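Local coordinates for antigen MTB48, Mycobacterial protein (Mycobacterium smegmatis, PDB 4WJ1) that is the N-terminal PE-PPE part of EspB, a protein of the ESX-1 type VII secretion system, probably involved in DNA conjugation, at least in the recipient strain, at residues 89-92 with 93-97; 81-84 with 85-88. All coordinates share one frame; numbering follows the deposited sequence.

Contact 1. Residues 89-92 with 93-97; sequences AAEL and SRQMN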
ATOM      1  N   ALA A  89     -16.966  -0.251 -43.916  1.00 52.82           N
ATOM      2  CA  ALA A  89     -18.033  -1.068 -44.485  1.00 49.81           C
ATOM      3  C   ALA A  89     -18.913  -0.234 -45.394  1.00 49.91           C
ATOM      4  O   ALA A  89     -19.313  -0.685 -46.463  1.00 51.13           O
ATOM      5  CB  ALA A  89     -18.863  -1.704 -43.396  1.00 48.24           C
ATOM      6  N   ALA A  90     -19.224   0.977 -44.954  1.00 49.91           N
ATOM      7  CA  ALA A  90     -20.008   1.905 -45.751  1.00 51.42           C
ATOM      8  C   ALA A  90     -19.251   2.272 -47.021  1.00 52.01           C
ATOM      9  O   ALA A  90     -19.821   2.310 -48.116  1.00 57.03           O
ATOM     10  CB  ALA A  90     -20.335   3.142 -44.949  1.00 51.42           C
ATOM     11  N   GLU A  91     -17.957   2.526 -46.867  1.00 51.03           N
ATOM     12  CA  GLU A  91     -17.108   2.879 -47.997  1.00 51.70           C
ATOM     13  C   GLU A  91     -17.029   1.729 -48.992  1.00 52.30           C
ATOM     14  O   GLU A  91     -17.094   1.932 -50.205  1.00 60.98           O
ATOM     15  CB  GLU A  91     -15.710   3.289 -47.506  1.00 51.67           C
ATOM     16  CG  GLU A  91     -14.673   3.475 -48.599  1.00 71.49           C
ATOM     17  CD  GLU A  91     -15.081   4.487 -49.674  1.00 86.48           C
ATOM     18  OE1 GLU A  91     -15.911   5.384 -49.385  1.00 95.28           O
ATOM     19  OE2 GLU A  91     -14.566   4.378 -50.814  1.00 77.96           O
ATOM     20  N   LEU A  92     -16.911   0.513 -48.487  1.00 51.53           N
ATOM     21  CA  LEU A  92     -16.863  -0.635 -49.367  1.00 52.29           C
ATOM     22  C   LEU A  92     -18.201  -0.838 -50.084  1.00 55.37           C
ATOM     23  O   LEU A  92     -18.240  -1.301 -51.224  1.00 59.63           O
ATOM     24  CB  LEU A  92     -16.480  -1.882 -48.586  1.00 51.38           C
ATOM     25  CG  LEU A  92     -16.534  -3.192 -49.372  1.00 54.51           C
ATOM     26  CD1 LEU A  92     -15.584  -3.165 -50.554  1.00 53.22           C
ATOM     27  CD2 LEU A  92     -16.238  -4.364 -48.460  1.00 56.82           C
ATOM     28  N   SER A  93     -19.300  -0.485 -49.426  1.00 57.65           N
ATOM     29  CA  SER A  93     -20.615  -0.667 -50.039  1.00 59.42           C
ATOM     30  C   SER A  93     -20.871   0.344 -51.129  1.00 63.27           C
ATOM     31  O   SER A  93     -21.397   0.009 -52.180  1.00 69.25           O
ATOM     32  CB  SER A  93     -21.722  -0.576 -49.002  1.00 59.95           C
ATOM     33  OG  SER A  93     -22.066  -1.866 -48.552  1.00 71.64           O
ATOM     34  N   ARG A  94     -20.510   1.588 -50.873  1.00 64.11           N
ATOM     35  CA  ARG A  94     -20.737   2.621 -51.855  1.00 69.25           C
ATOM     36  C   ARG A  94     -19.843   2.374 -53.071  1.00 68.67           C
ATOM     37  O   ARG A  94     -20.214   2.709 -54.191  1.00 71.56           O
ATOM     38  CB  ARG A  94     -20.487   4.000 -51.250  1.00 78.88           C
ATOM     39  CG  ARG A  94     -19.179   4.561 -51.689  1.00 91.03           C
ATOM     40  CD  ARG A  94     -19.025   6.042 -51.518  1.00 97.83           C
ATOM     41  NE  ARG A  94     -17.738   6.409 -52.089  1.00101.75           N
ATOM     42  CZ  ARG A  94     -17.456   6.323 -53.388  1.00109.73           C
ATOM     43  NH1 ARG A  94     -18.376   5.921 -54.261  1.00113.41           N
ATOM     44  NH2 ARG A  94     -16.256   6.665 -53.829  1.00115.28           N
ATOM     45  N   GLN A  95     -18.681   1.763 -52.855  1.00 64.06           N
ATOM     46  CA  GLN A  95     -17.764   1.489 -53.957  1.00 57.80           C
ATOM     47  C   GLN A  95     -18.259   0.330 -54.808  1.00 65.73           C
ATOM     48  O   GLN A  95     -18.015   0.274 -56.011  1.00 75.51           O
ATOM     49  CB  GLN A  95     -16.363   1.193 -53.422  1.00 60.82           C
ATOM     50  CG  GLN A  95     -15.381   0.715 -54.460  1.00 64.28           C
ATOM     51  CD  GLN A  95     -13.971   0.613 -53.914  1.00 77.97           C
ATOM     52  OE1 GLN A  95     -13.742   0.743 -52.702  1.00 72.16           O
ATOM     53  NE2 GLN A  95     -13.008   0.391 -54.812  1.00 87.08           N
HETATM   54  N   MSE A  96     -18.981  -0.594 -54.191  1.00 66.12           N
HETATM   55  CA  MSE A  96     -19.389  -1.790 -54.912  1.00 63.94           C
HETATM   56  C   MSE A  96     -20.757  -1.689 -55.555  1.00 61.12           C
HETATM   57  O   MSE A  96     -21.054  -2.439 -56.472  1.00 72.57           O
HETATM   58  CB  MSE A  96     -19.365  -2.993 -53.985  1.00 62.16           C
HETATM   59  CG  MSE A  96     -18.000  -3.585 -53.815  1.00 63.54           C
HETATM   60 SE   MSE A  96     -18.093  -5.036 -52.547  1.00 76.56          SE
HETATM   61  CE  MSE A  96     -19.345  -6.167 -53.503  1.00 85.26           C
ATOM     62  N   ASN A  97     -21.607  -0.792 -55.075  1.00 61.22           N
ATOM     63  CA  ASN A  97     -22.924  -0.684 -55.681  1.00 79.04           C
ATOM     64  C   ASN A  97     -22.992   0.499 -56.647  1.00 86.40           C
ATOM     65  O   ASN A  97     -24.072   1.015 -56.931  1.00 94.46           O
ATOM     66  CB  ASN A  97     -24.024  -0.606 -54.607  1.00 79.89           C
ATOM     67  CG  ASN A  97     -23.874   0.578 -53.681  1.00 82.82           C
ATOM     68  OD1 ASN A  97     -23.368   1.633 -54.068  1.00 91.43           O
ATOM     69  ND2 ASN A  97     -24.324   0.412 -52.442  1.00 76.08           N
TER
HETATM   70  O   HOH W   1     -19.647  -3.500 -46.754  1.00 43.98           O
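Glu91 and Arg94 come together through a folded acid and a stretched base: the Glu91 chain starts beside its own carbonyl carbon (chi1 171°) and bends at chi2 (56°), while Arg94 runs extended from CG to NE. Both lie side by side on the last turns of the long helix 40-96, which begins in the PE region, and form an i to i+3 salt bridge. OE1 of Glu91 stands 3.4 Å from NE of Arg94, with the carboxylate and guanidinium planes 72° apart, a skewed approach. The loop beyond the helix packs here too, Pro104 against Glu91 and Ser99 and Pro103 against Arg94. Main-chain bonds continue beneath: Arg94 N reaches Ala90 O at 2.9 Å and Gln95 N reaches Glu91 O at 3.1 Å. The bond from Met96 N to Leu92 O is weak, and Asn97 is the first residue to leave helical geometry. On another side, Leu92 and selenomethionine Met96 lie side by side, CD1 of Leu92 3.7 Å from SE of Met96. A water donates to Ala89 O at 2.8 Å and makes a weak bond of 3.4 Å with Ser93 OG.

Contact 2. Residues 81-84 with 85-88; sequences YQKI and EEQK
Gln82 and Glu86 touch one turn apart within helix 40-96, in the PE region. The Glu86 CB lies 3.6 Å from the carbonyl O of Lys83. With CG placed beside its own backbone N (chi1 -67°), the chain heads back along the helix, and CG settles 3.4 Å from Gln82 O, the same oxygen that accepts the Glu86 N-H at 3.0 Å. CD stays near that oxygen, and the carboxylate splits its neighbours: OE2 meets the aliphatic CG of Gln82 at 3.5 Å and stands 3.8 Å from the amide OE1 of Gln82, two acceptors that cannot bond each other, whereas OE1 faces the Lys83 chain, 4.2 Å from its CD. The Gln82 amide and Glu86 carboxylate planes are 28° apart, without being paired. Farther round the helix, CG2 of Ile84 comes to 4.1 Å from CD of Lys88, and Ile84 touches Tyr10. Tyr81 is buried, its ring stacked on Tyr10 and its OH hydrogen-bonded to Trp184, which ties this helix to the PPE region. NZ of Lys83 stays 5.4 Å from OE1 of Glu86, so any attraction is probably long-range, while four i to i+4 main-chain bonds hold the turn.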
ATOM      1  N   TYR A  81     -12.701   2.562 -32.934  1.00 39.46           N
ATOM      2  CA  TYR A  81     -12.446   1.547 -33.950  1.00 43.94           C
ATOM      3  C   TYR A  81     -13.768   1.039 -34.499  1.00 47.33           C
ATOM      4  O   TYR A  81     -13.869   0.697 -35.685  1.00 47.23           O
ATOM      5  CB  TYR A  81     -11.608   0.393 -33.400  1.00 36.63           C
ATOM      6  CG  TYR A  81     -10.276   0.840 -32.834  1.00 37.57           C
ATOM      7  CD1 TYR A  81      -9.626   1.958 -33.337  1.00 39.53           C
ATOM      8  CD2 TYR A  81      -9.679   0.157 -31.775  1.00 34.94           C
ATOM      9  CE1 TYR A  81      -8.419   2.374 -32.817  1.00 41.69           C
ATOM     10  CE2 TYR A  81      -8.472   0.567 -31.248  1.00 39.77           C
ATOM     11  CZ  TYR A  81      -7.847   1.681 -31.773  1.00 46.03           C
ATOM     12  OH  TYR A  81      -6.643   2.094 -31.251  1.00 50.59           O
ATOM     13  N   GLN A  82     -14.786   1.015 -33.644  1.00 41.77           N
ATOM     14  CA  GLN A  82     -16.121   0.644 -34.089  1.00 45.16           C
ATOM     15  C   GLN A  82     -16.595   1.594 -35.191  1.00 44.70           C
ATOM     16  O   GLN A  82     -17.168   1.163 -36.194  1.00 45.26           O
ATOM     17  CB  GLN A  82     -17.113   0.654 -32.926  1.00 48.62           C
ATOM     18  CG  GLN A  82     -18.508   0.221 -33.333  1.00 58.74           C
ATOM     19  CD  GLN A  82     -18.541  -1.221 -33.803  1.00 72.82           C
ATOM     20  OE1 GLN A  82     -18.685  -1.506 -35.000  1.00 73.60           O
ATOM     21  NE2 GLN A  82     -18.395  -2.147 -32.858  1.00 80.95           N
ATOM     22  N   LYS A  83     -16.349   2.885 -35.007  1.00 48.67           N
ATOM     23  CA  LYS A  83     -16.789   3.860 -35.991  1.00 53.85           C
ATOM     24  C   LYS A  83     -15.992   3.686 -37.271  1.00 50.49           C
ATOM     25  O   LYS A  83     -16.539   3.781 -38.370  1.00 58.42           O
ATOM     26  CB  LYS A  83     -16.652   5.285 -35.460  1.00 62.41           C
ATOM     27  CG  LYS A  83     -17.933   5.812 -34.805  1.00 78.53           C
ATOM     28  CD  LYS A  83     -18.775   6.619 -35.808  1.00 90.43           C
ATOM     29  CE  LYS A  83     -19.798   7.523 -35.108  1.00 90.09           C
ATOM     30  NZ  LYS A  83     -20.448   8.490 -36.047  1.00 85.62           N
ATOM     31  N   ILE A  84     -14.703   3.409 -37.126  1.00 41.39           N
ATOM     32  CA  ILE A  84     -13.838   3.209 -38.283  1.00 46.36           C
ATOM     33  C   ILE A  84     -14.344   2.012 -39.072  1.00 50.12           C
ATOM     34  O   ILE A  84     -14.415   2.049 -40.304  1.00 52.82           O
ATOM     35  CB  ILE A  84     -12.369   3.022 -37.851  1.00 42.50           C
ATOM     36  CG1 ILE A  84     -11.754   4.388 -37.558  1.00 40.90           C
ATOM     37  CG2 ILE A  84     -11.562   2.300 -38.898  1.00 41.17           C
ATOM     38  CD1 ILE A  84     -10.433   4.327 -36.817  1.00 46.73           C
ATOM     39  N   GLU A  85     -14.745   0.977 -38.346  1.00 41.67           N
ATOM     40  CA  GLU A  85     -15.250  -0.248 -38.943  1.00 42.28           C
ATOM     41  C   GLU A  85     -16.535   0.001 -39.714  1.00 43.66           C
ATOM     42  O   GLU A  85     -16.730  -0.551 -40.800  1.00 44.60           O
ATOM     43  CB  GLU A  85     -15.475  -1.309 -37.860  1.00 48.11           C
ATOM     44  CG  GLU A  85     -15.049  -2.711 -38.269  1.00 61.79           C
ATOM     45  CD  GLU A  85     -13.610  -2.754 -38.736  1.00 79.71           C
ATOM     46  OE1 GLU A  85     -12.768  -2.138 -38.066  1.00 81.74           O
ATOM     47  OE2 GLU A  85     -13.315  -3.375 -39.782  1.00 91.60           O
ATOM     48  N   GLU A  86     -17.412   0.836 -39.168  1.00 44.94           N
ATOM     49  CA  GLU A  86     -18.652   1.166 -39.870  1.00 49.05           C
ATOM     50  C   GLU A  86     -18.369   1.952 -41.144  1.00 51.33           C
ATOM     51  O   GLU A  86     -18.984   1.691 -42.175  1.00 57.40           O
ATOM     52  CB  GLU A  86     -19.604   1.952 -38.975  1.00 54.37           C
ATOM     53  CG  GLU A  86     -20.132   1.141 -37.804  1.00 68.91           C
ATOM     54  CD  GLU A  86     -20.721   2.004 -36.695  1.00 76.89           C
ATOM     55  OE1 GLU A  86     -20.948   3.218 -36.931  1.00 81.82           O
ATOM     56  OE2 GLU A  86     -20.950   1.462 -35.587  1.00 73.73           O
ATOM     57  N   GLN A  87     -17.435   2.899 -41.073  1.00 45.91           N
ATOM     58  CA  GLN A  87     -17.094   3.723 -42.233  1.00 46.90           C
ATOM     59  C   GLN A  87     -16.524   2.884 -43.350  1.00 47.16           C
ATOM     60  O   GLN A  87     -16.912   3.037 -44.502  1.00 55.03           O
ATOM     61  CB  GLN A  87     -16.083   4.804 -41.868  1.00 49.66           C
ATOM     62  CG  GLN A  87     -16.586   5.823 -40.875  1.00 64.58           C
ATOM     63  CD  GLN A  87     -15.484   6.754 -40.415  1.00 72.08           C
ATOM     64  OE1 GLN A  87     -14.304   6.515 -40.686  1.00 73.07           O
ATOM     65  NE2 GLN A  87     -15.860   7.823 -39.717  1.00 71.25           N
ATOM     66  N   LYS A  88     -15.592   2.004 -43.006  1.00 46.09           N
ATOM     67  CA  LYS A  88     -14.973   1.140 -43.991  1.00 46.48           C
ATOM     68  C   LYS A  88     -16.026   0.287 -44.685  1.00 48.95           C
ATOM     69  O   LYS A  88     -15.993   0.134 -45.897  1.00 56.87           O
ATOM     70  CB  LYS A  88     -13.917   0.251 -43.343  1.00 46.58           C
ATOM     71  CG  LYS A  88     -12.658   0.981 -42.912  1.00 49.76           C
ATOM     72  CD  LYS A  88     -11.663   0.023 -42.247  1.00 58.39           C
ATOM     73  CE  LYS A  88     -11.352  -1.164 -43.161  1.00 71.30           C
ATOM     74  NZ  LYS A  88     -10.589  -2.250 -42.469  1.00 75.27           N
TER

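Both contacts are local turns of helix 40-96, adjoining in sequence with centres 13 Å apart, and both are on the surface. Contact 2 lies nearer the body of the molecule, its centre about 42 Å from the centre of the chain, against about 54 Å for contact 1, and it alone includes a buried residue, Tyr81, facing the PPE region and the N-terminal residues. Contact 1 sits at the projecting end of the helix, where the loop that follows packs against Glu91 and Arg94. In 81-88 the four cross-segment backbone bonds are sound and opposite charges do not meet across the segments; in 89-97 the last bond is weak, and a salt bridge and a leucine–selenomethionine contact join successive turns.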